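Local coordinates for protein mevalonate kinase, putative (Leishmania major, PDB 2HFS) that probably catalyses the ATP-dependent phosphorylation of (R)-mevalonate to (R)-5-phosphomevalonate, an early step of isoprenoid and sterol biosynthesis, at residues A[13-18]-A[42-47]; A[105-110]-A[320-325]; A[137-142]-A[161-166]. All blocks are in the same frame, centred on the assembly; numbering follows the deposited sequence. Where two conformers were deposited one is given.

Contact 1 (A[13-18]-A[42-47])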
loop_
_atom_site.group_PDB
_atom_site.type_symbol
_atom_site.label_atom_id
_atom_site.label_comp_id
_atom_site.label_asym_id
_atom_site.label_seq_id
_atom_site.Cartn_x
_atom_site.Cartn_y
_atom_site.Cartn_z
ATOM N N THR A 13 -3.253 -9.734 23.530
ATOM C CA THR A 13 -1.887 -10.082 23.927
ATOM C C THR A 13 -1.058 -10.518 22.724
ATOM O O THR A 13 0.145 -10.790 22.853
ATOM C CB THR A 13 -1.869 -11.250 24.949
ATOM O OG1 THR A 13 -2.514 -12.413 24.372
ATOM C CG2 THR A 13 -2.685 -10.924 26.208
ATOM N N GLY A 14 -1.703 -10.604 21.563
ATOM C CA GLY A 14 -1.017 -11.033 20.342
ATOM C C GLY A 14 -0.394 -9.842 19.645
ATOM O O GLY A 14 -0.396 -8.732 20.202
ATOM N N LYS A 15 0.109 -10.060 18.427
ATOM C CA LYS A 15 0.663 -8.987 17.611
ATOM C C LYS A 15 -0.179 -8.797 16.331
ATOM O O LYS A 15 0.104 -9.383 15.270
ATOM C CB LYS A 15 2.139 -9.238 17.301
ATOM C CG LYS A 15 2.832 -8.055 16.632
ATOM C CD LYS A 15 4.344 -8.092 16.833
ATOM C CE LYS A 15 5.000 -6.899 16.164
ATOM N NZ LYS A 15 4.784 -5.669 16.967
ATOM N N ASN A 16 -1.229 -7.988 16.465
ATOM C CA ASN A 16 -2.219 -7.795 15.411
ATOM C C ASN A 16 -1.828 -6.646 14.522
ATOM O O ASN A 16 -1.944 -5.494 14.910
ATOM C CB ASN A 16 -3.592 -7.563 16.016
ATOM C CG ASN A 16 -4.044 -8.738 16.827
ATOM O OD1 ASN A 16 -4.261 -9.835 16.291
ATOM N ND2 ASN A 16 -4.136 -8.544 18.124
ATOM N N ILE A 17 -1.361 -6.983 13.325
ATOM C CA ILE A 17 -0.793 -5.979 12.448
ATOM C C ILE A 17 -1.400 -6.020 11.045
ATOM O O ILE A 17 -1.987 -7.034 10.638
ATOM C CB ILE A 17 0.745 -6.178 12.353
ATOM C CG1 ILE A 17 1.075 -7.420 11.514
ATOM C CG2 ILE A 17 1.393 -6.238 13.764
ATOM C CD1 ILE A 17 2.554 -7.707 11.362
ATOM N N GLY A 18 -1.181 -4.938 10.302
ATOM C CA GLY A 18 -1.475 -4.872 8.853
ATOM C C GLY A 18 -0.265 -4.275 8.159
ATOM O O GLY A 18 0.264 -3.262 8.614
ATOM N N SER A 42 7.327 -5.067 5.046
ATOM C CA SER A 42 7.450 -5.635 6.406
ATOM C C SER A 42 6.865 -4.703 7.429
ATOM O O SER A 42 6.368 -5.138 8.472
ATOM C CB SER A 42 8.924 -5.838 6.794
ATOM O OG SER A 42 9.564 -6.778 5.976
ATOM N N GLU A 43 7.000 -3.415 7.139
ATOM C CA GLU A 43 6.633 -2.326 8.045
ATOM C C GLU A 43 5.124 -2.270 8.169
ATOM O O GLU A 43 4.421 -2.434 7.182
ATOM C CB GLU A 43 7.195 -1.009 7.498
ATOM C CG GLU A 43 8.717 -0.890 7.665
ATOM C CD GLU A 43 9.591 -1.678 6.682
ATOM O OE1 GLU A 43 9.130 -2.179 5.636
ATOM O OE2 GLU A 43 10.808 -1.769 6.953
ATOM N N TYR A 44 4.626 -2.058 9.378
ATOM C CA TYR A 44 3.241 -2.413 9.671
ATOM C C TYR A 44 2.614 -1.438 10.624
ATOM O O TYR A 44 3.306 -0.645 11.286
ATOM C CB TYR A 44 3.185 -3.823 10.281
ATOM C CG TYR A 44 3.974 -3.939 11.551
ATOM C CD1 TYR A 44 3.366 -3.724 12.794
ATOM C CD2 TYR A 44 5.338 -4.241 11.520
ATOM C CE1 TYR A 44 4.086 -3.811 13.970
ATOM C CE2 TYR A 44 6.081 -4.332 12.705
ATOM C CZ TYR A 44 5.449 -4.108 13.916
ATOM O OH TYR A 44 6.152 -4.206 15.081
ATOM N N THR A 45 1.290 -1.498 10.686
ATOM C CA THR A 45 0.536 -0.776 11.684
ATOM C C THR A 45 -0.005 -1.859 12.635
ATOM O O THR A 45 -0.505 -2.915 12.179
ATOM C CB THR A 45 -0.620 -0.009 10.997
ATOM O OG1 THR A 45 -0.087 1.116 10.271
ATOM C CG2 THR A 45 -1.541 0.624 12.013
ATOM N N GLU A 46 0.144 -1.627 13.940
ATOM C CA GLU A 46 -0.381 -2.565 14.951
ATOM C C GLU A 46 -1.580 -1.976 15.708
ATOM O O GLU A 46 -1.601 -0.766 15.995
ATOM C CB GLU A 46 0.732 -2.987 15.913
ATOM C CG GLU A 46 0.221 -3.813 17.097
ATOM C CD GLU A 46 1.316 -4.308 18.026
ATOM O OE1 GLU A 46 2.374 -3.651 18.124
ATOM O OE2 GLU A 46 1.100 -5.365 18.666
ATOM N N CYS A 47 -2.584 -2.818 15.984
ATOM C CA CYS A 47 -3.748 -2.441 16.784
ATOM C C CYS A 47 -3.801 -3.306 18.053
ATOM O O CYS A 47 -3.657 -4.540 17.993
ATOM C CB CYS A 47 -5.050 -2.563 15.969
ATOM S SG CYS A 47 -6.543 -2.359 16.974
HETATM O O HOH W 1 -1.729 -6.330 18.799
#
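The ring of Tyr-44 is approached obliquely by two side chains of 13-18, Ile-17 CG2 coming to 3.3 Å from Tyr-44 CD1 and the amino end of Lys-15 lying beside the hydroxyl. In the plane of the same ring, at its edge, stand Ser-42 O and Glu-46 CB. With chi1 at 59°, the ring sits in the crowded position between its own backbone N and carbonyl carbon, which turns it toward Ile-17.

Lys-15 crosses both Tyr-44 and Glu-46 at about a right angle. Its chain bends only at the last torsion, and this hooks Lys-15 NZ into a hydrogen bond of 2.8 Å with Tyr-44 OH. The salt bridge from Lys-15 NZ to Glu-46 OE1 is weaker, at 3.3 Å, so the tyrosine hydroxyl is the closer partner of the ammonium group.

The backbones are joined more firmly. Gly-18 and Thr-45 form a hydrogen-bonded antiparallel pair, Gly-18 N to Thr-45 O at 2.8 Å and Thr-45 N to Gly-18 O at 2.9 Å. One pair along, Ile-17 faces Glu-46 without hydrogen bonds, and beyond it Cys-47 N reaches Asn-16 O at 3.0 Å. Past this bond a water accepts from Asn-16 N and is in reach of both Cys-47 O and Glu-46 OE2, bridging the segments where they part. The side-chain amide of Asn-16 bonds Glu-128 on helix 114-130 and, weakly, the same water.

This ladder is the open end of the antiparallel beta hairpin formed by strands 17-25 and 36-52 in the mixed sheet of the GHMP kinase fold.

Contact 2 (A[105-110]-A[320-325])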
loop_
_atom_site.group_PDB
_atom_site.type_symbol
_atom_site.label_atom_id
_atom_site.label_comp_id
_atom_site.label_asym_id
_atom_site.label_seq_id
_atom_site.Cartn_x
_atom_site.Cartn_y
_atom_site.Cartn_z
ATOM N N PRO A 105 5.505 0.630 13.184
ATOM C CA PRO A 105 6.480 1.585 12.607
ATOM C C PRO A 105 6.100 2.161 11.253
ATOM O O PRO A 105 6.732 3.107 10.813
ATOM C CB PRO A 105 7.757 0.747 12.487
ATOM C CG PRO A 105 7.262 -0.594 12.197
ATOM C CD PRO A 105 5.906 -0.763 12.916
ATOM N N LEU A 106 5.077 1.605 10.595
ATOM C CA LEU A 106 4.598 2.168 9.318
ATOM C C LEU A 106 4.229 3.642 9.441
ATOM O O LEU A 106 3.551 4.025 10.380
ATOM C CB LEU A 106 3.403 1.391 8.780
ATOM C CG LEU A 106 2.898 1.725 7.365
ATOM C CD1 LEU A 106 3.972 1.422 6.358
ATOM C CD2 LEU A 106 1.614 0.933 7.041
ATOM N N VAL A 107 4.648 4.451 8.468
ATOM C CA VAL A 107 4.326 5.888 8.447
ATOM C C VAL A 107 3.129 6.175 7.521
ATOM O O VAL A 107 3.289 6.203 6.306
ATOM C CB VAL A 107 5.567 6.740 7.990
ATOM C CG1 VAL A 107 5.197 8.256 7.763
ATOM C CG2 VAL A 107 6.720 6.578 8.966
ATOM N N PRO A 108 1.933 6.396 8.071
ATOM C CA PRO A 108 0.795 6.748 7.222
ATOM C C PRO A 108 1.059 8.013 6.442
ATOM O O PRO A 108 1.530 9.015 7.009
ATOM C CB PRO A 108 -0.346 6.955 8.221
ATOM C CG PRO A 108 0.030 6.100 9.389
ATOM C CD PRO A 108 1.548 6.352 9.490
ATOM N N SER A 109 0.817 7.912 5.142
ATOM C CA SER A 109 1.028 8.962 4.155
ATOM C C SER A 109 0.312 8.459 2.909
ATOM O O SER A 109 0.185 7.256 2.725
ATOM C CB SER A 109 2.530 9.116 3.870
ATOM O OG SER A 109 2.794 10.225 3.030
ATOM N N SER A 110 -0.162 9.362 2.056
ATOM C CA SER A 110 -0.807 8.963 0.814
ATOM C C SER A 110 0.071 8.015 -0.028
ATOM O O SER A 110 1.256 8.275 -0.239
ATOM C CB SER A 110 -1.206 10.214 0.012
ATOM O OG SER A 110 -1.780 9.856 -1.211
ATOM N N TRP A 320 11.767 7.093 3.511
ATOM C CA TRP A 320 11.588 5.921 4.339
ATOM C C TRP A 320 12.403 4.764 3.775
ATOM O O TRP A 320 12.570 4.637 2.553
ATOM C CB TRP A 320 10.102 5.546 4.414
ATOM C CG TRP A 320 9.229 6.689 4.874
ATOM C CD1 TRP A 320 9.310 7.369 6.073
ATOM C CD2 TRP A 320 8.150 7.298 4.140
ATOM N NE1 TRP A 320 8.343 8.351 6.124
ATOM C CE2 TRP A 320 7.621 8.339 4.952
ATOM C CE3 TRP A 320 7.589 7.084 2.872
ATOM C CZ2 TRP A 320 6.546 9.132 4.549
ATOM C CZ3 TRP A 320 6.518 7.878 2.464
ATOM C CH2 TRP A 320 6.009 8.893 3.295
ATOM N N ARG A 321 12.949 3.950 4.667
ATOM C CA ARG A 321 13.589 2.698 4.283
ATOM C C ARG A 321 12.589 1.612 4.589
ATOM O O ARG A 321 12.273 1.363 5.749
ATOM C CB ARG A 321 14.865 2.441 5.079
ATOM C CG ARG A 321 15.891 3.545 4.966
ATOM C CD ARG A 321 17.069 3.371 5.904
ATOM N NE ARG A 321 17.831 4.609 6.052
ATOM C CZ ARG A 321 19.063 4.775 5.599
ATOM N NH1 ARG A 321 19.670 3.778 4.965
ATOM N NH2 ARG A 321 19.696 5.932 5.773
ATOM N N TYR A 322 12.071 0.982 3.552
ATOM C CA TYR A 322 11.116 -0.092 3.730
ATOM C C TYR A 322 11.696 -1.349 3.088
ATOM O O TYR A 322 12.613 -1.265 2.271
ATOM C CB TYR A 322 9.766 0.288 3.107
ATOM C CG TYR A 322 8.957 1.336 3.894
ATOM C CD1 TYR A 322 8.050 2.180 3.248
ATOM C CD2 TYR A 322 9.097 1.461 5.276
ATOM C CE1 TYR A 322 7.287 3.139 3.972
ATOM C CE2 TYR A 322 8.360 2.409 6.006
ATOM C CZ TYR A 322 7.444 3.233 5.347
ATOM O OH TYR A 322 6.693 4.155 6.054
ATOM N N THR A 323 11.192 -2.517 3.469
ATOM C CA THR A 323 11.672 -3.774 2.862
ATOM C C THR A 323 10.537 -4.725 2.515
ATOM O O THR A 323 9.463 -4.718 3.129
ATOM C CB THR A 323 12.677 -4.536 3.766
ATOM O OG1 THR A 323 12.018 -4.952 4.965
ATOM C CG2 THR A 323 13.834 -3.653 4.253
ATOM N N VAL A 324 10.793 -5.555 1.513
ATOM C CA VAL A 324 9.936 -6.670 1.210
ATOM C C VAL A 324 10.656 -7.961 1.568
ATOM O O VAL A 324 11.807 -8.193 1.185
ATOM C CB VAL A 324 9.496 -6.697 -0.253
ATOM C CG1 VAL A 324 8.529 -7.852 -0.483
ATOM C CG2 VAL A 324 8.869 -5.365 -0.640
ATOM N N GLN A 325 9.945 -8.797 2.312
ATOM C CA GLN A 325 10.499 -10.033 2.815
ATOM C C GLN A 325 10.379 -11.133 1.763
ATOM O O GLN A 325 9.371 -11.195 1.052
ATOM C CB GLN A 325 9.734 -10.421 4.068
ATOM C CG GLN A 325 10.499 -11.342 4.975
ATOM C CD GLN A 325 9.639 -11.844 6.105
ATOM O OE1 GLN A 325 9.958 -12.864 6.723
ATOM N NE2 GLN A 325 8.529 -11.136 6.373
HETATM O O HOH W 2 5.094 5.726 4.426
#
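Val-107 rests on one face of the Trp-320 indole and gives its backbone N-H to the hydroxyl of Tyr-322. The two aromatic residues share their first torsion, CG lying anti to the carbonyl carbon in both; the second torsion (-60° for Trp-320, 153° for Tyr-322) and the place on the strand separate the rings. The indole lies under Val-107 and presents its CH2 edge to Ser-109, whereas the phenol carries its OH up to the backbone of 106-107.

The valine packs by its branch point. Val-107 CB is 4.1 Å from the centroid of the five-membered ring, an off-centre CH-pi contact displaced toward the rim. Val-107 CG1, anti to the backbone N, reaches along the ring to 3.5 Å from Trp-320 NE1, while CG2 touches both Trp-320 NE1 and Tyr-322 OH. Ser-109 meets the indole differently, with Ser-109 OG near the ring plane at the edge, 3.5 Å from Trp-320 CH2. Leu-106 touches the phenol at about a right angle, Leu-106 CD1 lying 4.0 Å from Tyr-322 CZ, and the tyrosine ring in turn has Trp-320 CB over one face.

These contacts tie the C-terminal sheet's outer strand 318-324 to the start of the glycine-rich loop, which by analogy with other GHMP kinases probably binds the ATP phosphates.

The bond from Val-107 N to Tyr-322 OH is rather long, 3.2 Å, though fairly straight (155°). A water completes the circuit: it lies in the plane of the phenol at its edge, 2.8 Å from Tyr-322 OH, and donates to Val-107 O at 2.6 Å. In this buried setting one phenol hydroxyl thus serves both backbone polar atoms of Val-107, the N directly and the O through water.

Contact 3 (A[137-142]-A[161-166])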
loop_
_atom_site.group_PDB
_atom_site.type_symbol
_atom_site.label_atom_id
_atom_site.label_comp_id
_atom_site.label_asym_id
_atom_site.label_seq_id
_atom_site.Cartn_x
_atom_site.Cartn_y
_atom_site.Cartn_z
ATOM N N GLU A 137 -8.614 -14.917 4.598
ATOM C CA GLU A 137 -9.708 -14.522 3.716
ATOM C C GLU A 137 -10.731 -13.653 4.449
ATOM O O GLU A 137 -11.117 -12.591 3.951
ATOM C CB GLU A 137 -10.346 -15.763 3.091
ATOM C CG GLU A 137 -11.497 -15.485 2.145
ATOM C CD GLU A 137 -12.015 -16.735 1.437
ATOM O OE1 GLU A 137 -12.853 -16.576 0.516
ATOM O OE2 GLU A 137 -11.590 -17.866 1.779
ATOM N N GLU A 138 -11.145 -14.101 5.636
ATOM C CA GLU A 138 -12.110 -13.390 6.478
ATOM C C GLU A 138 -11.610 -12.013 6.940
ATOM O O GLU A 138 -12.354 -11.010 6.898
ATOM C CB GLU A 138 -12.526 -14.287 7.662
ATOM C CG GLU A 138 -13.683 -15.233 7.331
ATOM C CD GLU A 138 -13.832 -16.435 8.256
ATOM O OE1 GLU A 138 -13.129 -16.546 9.298
ATOM O OE2 GLU A 138 -14.666 -17.313 7.918
ATOM N N VAL A 139 -10.348 -11.950 7.364
ATOM C CA VAL A 139 -9.706 -10.668 7.711
ATOM C C VAL A 139 -9.692 -9.713 6.509
ATOM O O VAL A 139 -10.062 -8.537 6.637
ATOM C CB VAL A 139 -8.247 -10.894 8.223
ATOM C CG1 VAL A 139 -7.523 -9.561 8.405
ATOM C CG2 VAL A 139 -8.277 -11.660 9.538
ATOM N N ASN A 140 -9.277 -10.232 5.354
ATOM C CA ASN A 140 -9.206 -9.460 4.104
ATOM C C ASN A 140 -10.546 -8.851 3.670
ATOM O O ASN A 140 -10.597 -7.690 3.279
ATOM C CB ASN A 140 -8.573 -10.297 2.984
ATOM C CG ASN A 140 -8.086 -9.456 1.812
ATOM O OD1 ASN A 140 -7.708 -8.289 1.969
ATOM N ND2 ASN A 140 -8.076 -10.057 0.627
ATOM N N LEU A 141 -11.622 -9.631 3.802
ATOM C CA LEU A 141 -12.984 -9.168 3.571
ATOM C C LEU A 141 -13.419 -8.104 4.558
ATOM O O LEU A 141 -14.093 -7.138 4.187
ATOM C CB LEU A 141 -13.978 -10.329 3.658
ATOM C CG LEU A 141 -15.383 -9.917 3.204
ATOM C CD1 LEU A 141 -15.397 -9.858 1.690
ATOM C CD2 LEU A 141 -16.414 -10.883 3.738
ATOM N N SER A 142 -13.054 -8.297 5.819
ATOM C CA SER A 142 -13.396 -7.337 6.854
ATOM C C SER A 142 -12.695 -6.014 6.529
ATOM O O SER A 142 -13.316 -4.955 6.623
ATOM C CB SER A 142 -12.970 -7.863 8.226
ATOM O OG SER A 142 -13.413 -7.004 9.255
ATOM N N ALA A 161 -2.695 -6.774 0.227
ATOM C CA ALA A 161 -1.294 -6.636 0.623
ATOM C C ALA A 161 -1.155 -6.520 2.149
ATOM O O ALA A 161 -0.279 -7.136 2.762
ATOM C CB ALA A 161 -0.676 -5.387 -0.044
ATOM N N ALA A 162 -2.012 -5.706 2.755
ATOM C CA ALA A 162 -1.987 -5.523 4.204
ATOM C C ALA A 162 -2.272 -6.827 4.985
ATOM O O ALA A 162 -1.678 -7.073 6.042
ATOM C CB ALA A 162 -2.953 -4.406 4.604
ATOM N N THR A 163 -3.154 -7.666 4.458
ATOM C CA THR A 163 -3.498 -8.920 5.132
ATOM C C THR A 163 -2.436 -10.003 4.953
ATOM O O THR A 163 -2.086 -10.700 5.915
ATOM C CB THR A 163 -4.838 -9.470 4.635
ATOM O OG1 THR A 163 -4.795 -9.586 3.211
ATOM C CG2 THR A 163 -5.959 -8.487 4.888
ATOM N N TYR A 164 -1.940 -10.148 3.724
ATOM C CA TYR A 164 -1.043 -11.258 3.374
ATOM C C TYR A 164 0.440 -10.908 3.353
ATOM O O TYR A 164 1.256 -11.787 3.536
ATOM C CB TYR A 164 -1.418 -11.879 2.000
ATOM C CG TYR A 164 -2.786 -12.527 1.955
ATOM C CD1 TYR A 164 -2.995 -13.803 2.490
ATOM C CD2 TYR A 164 -3.884 -11.842 1.426
ATOM C CE1 TYR A 164 -4.266 -14.399 2.460
ATOM C CE2 TYR A 164 -5.149 -12.410 1.402
ATOM C CZ TYR A 164 -5.336 -13.690 1.923
ATOM O OH TYR A 164 -6.589 -14.241 1.892
ATOM N N GLY A 165 0.789 -9.650 3.082
ATOM C CA GLY A 165 2.192 -9.255 2.861
ATOM C C GLY A 165 2.827 -9.894 1.625
ATOM O O GLY A 165 2.154 -10.603 0.867
ATOM N N GLY A 166 4.116 -9.629 1.420
ATOM C CA GLY A 166 4.887 -10.256 0.335
ATOM C C GLY A 166 4.590 -9.652 -1.028
ATOM O O GLY A 166 4.014 -8.583 -1.112
HETATM O O HOH W 3 -8.661 -13.148 0.420
#
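Asn-140 extends its amide toward helix 157-164 with CG anti to the backbone N (chi1 -163°), and Tyr-164 CG lies anti to the carbonyl carbon (chi1 -64°), which carries the ring across to helix 136-146. The two side chains cross at about a right angle: Asn-140 ND2 comes to the edge of the ring, near its plane, 3.8 Å from Tyr-164 CE2, and the amide and ring planes are 81° apart. A water in the ring plane accepts from Asn-140 ND2 at 3.2 Å and lies 2.8 Å from Tyr-164 OH. Two further bonds hold the amide, OD1 accepting from Asn-159 ND2 and ND2 bonding Thr-160 OG1, both one turn back along the partner helix.

The contact joins helices 136-146 and 157-164 of the N-terminal part of the GHMP kinase fold, and helix 114-130 backs it: Val-139 and Thr-163 both touch Val-120.

On that inner side, in one of the two conformers of Thr-163 and so with some reserve, Thr-163 CG2 lies 4.0 Å from Val-139 CG1 and 3.4 Å from Asn-140 OD1. In that conformer Thr-163 OG1 turns back to its own helix, within bonding reach of Thr-160 O and Asn-159 O, which compete for its single proton.

Contacts 1 and 2 have centres 13 Å apart and touch through strand 36-52: Ser-42 N lies 2.9 Å from Thr-323 O, and Tyr-44 O 2.9 Å from Leu-106 N, both probable hydrogen bonds. Contact 3, centred 12 Å from contact 1 and 17 Å from contact 2, touches neither, with nearest atoms about 4 Å away. Along the chain contact 1 closes first; contact 3 then falls between the two segments of contact 2. Contacts 1 and 3 share the N-terminal sheet and its helices, since strand 166-172, following helix 157-164, pairs with 36-52. Contact 2 couples this region to the four-stranded C-terminal sheet; in GHMP kinases the active site lies between these two parts.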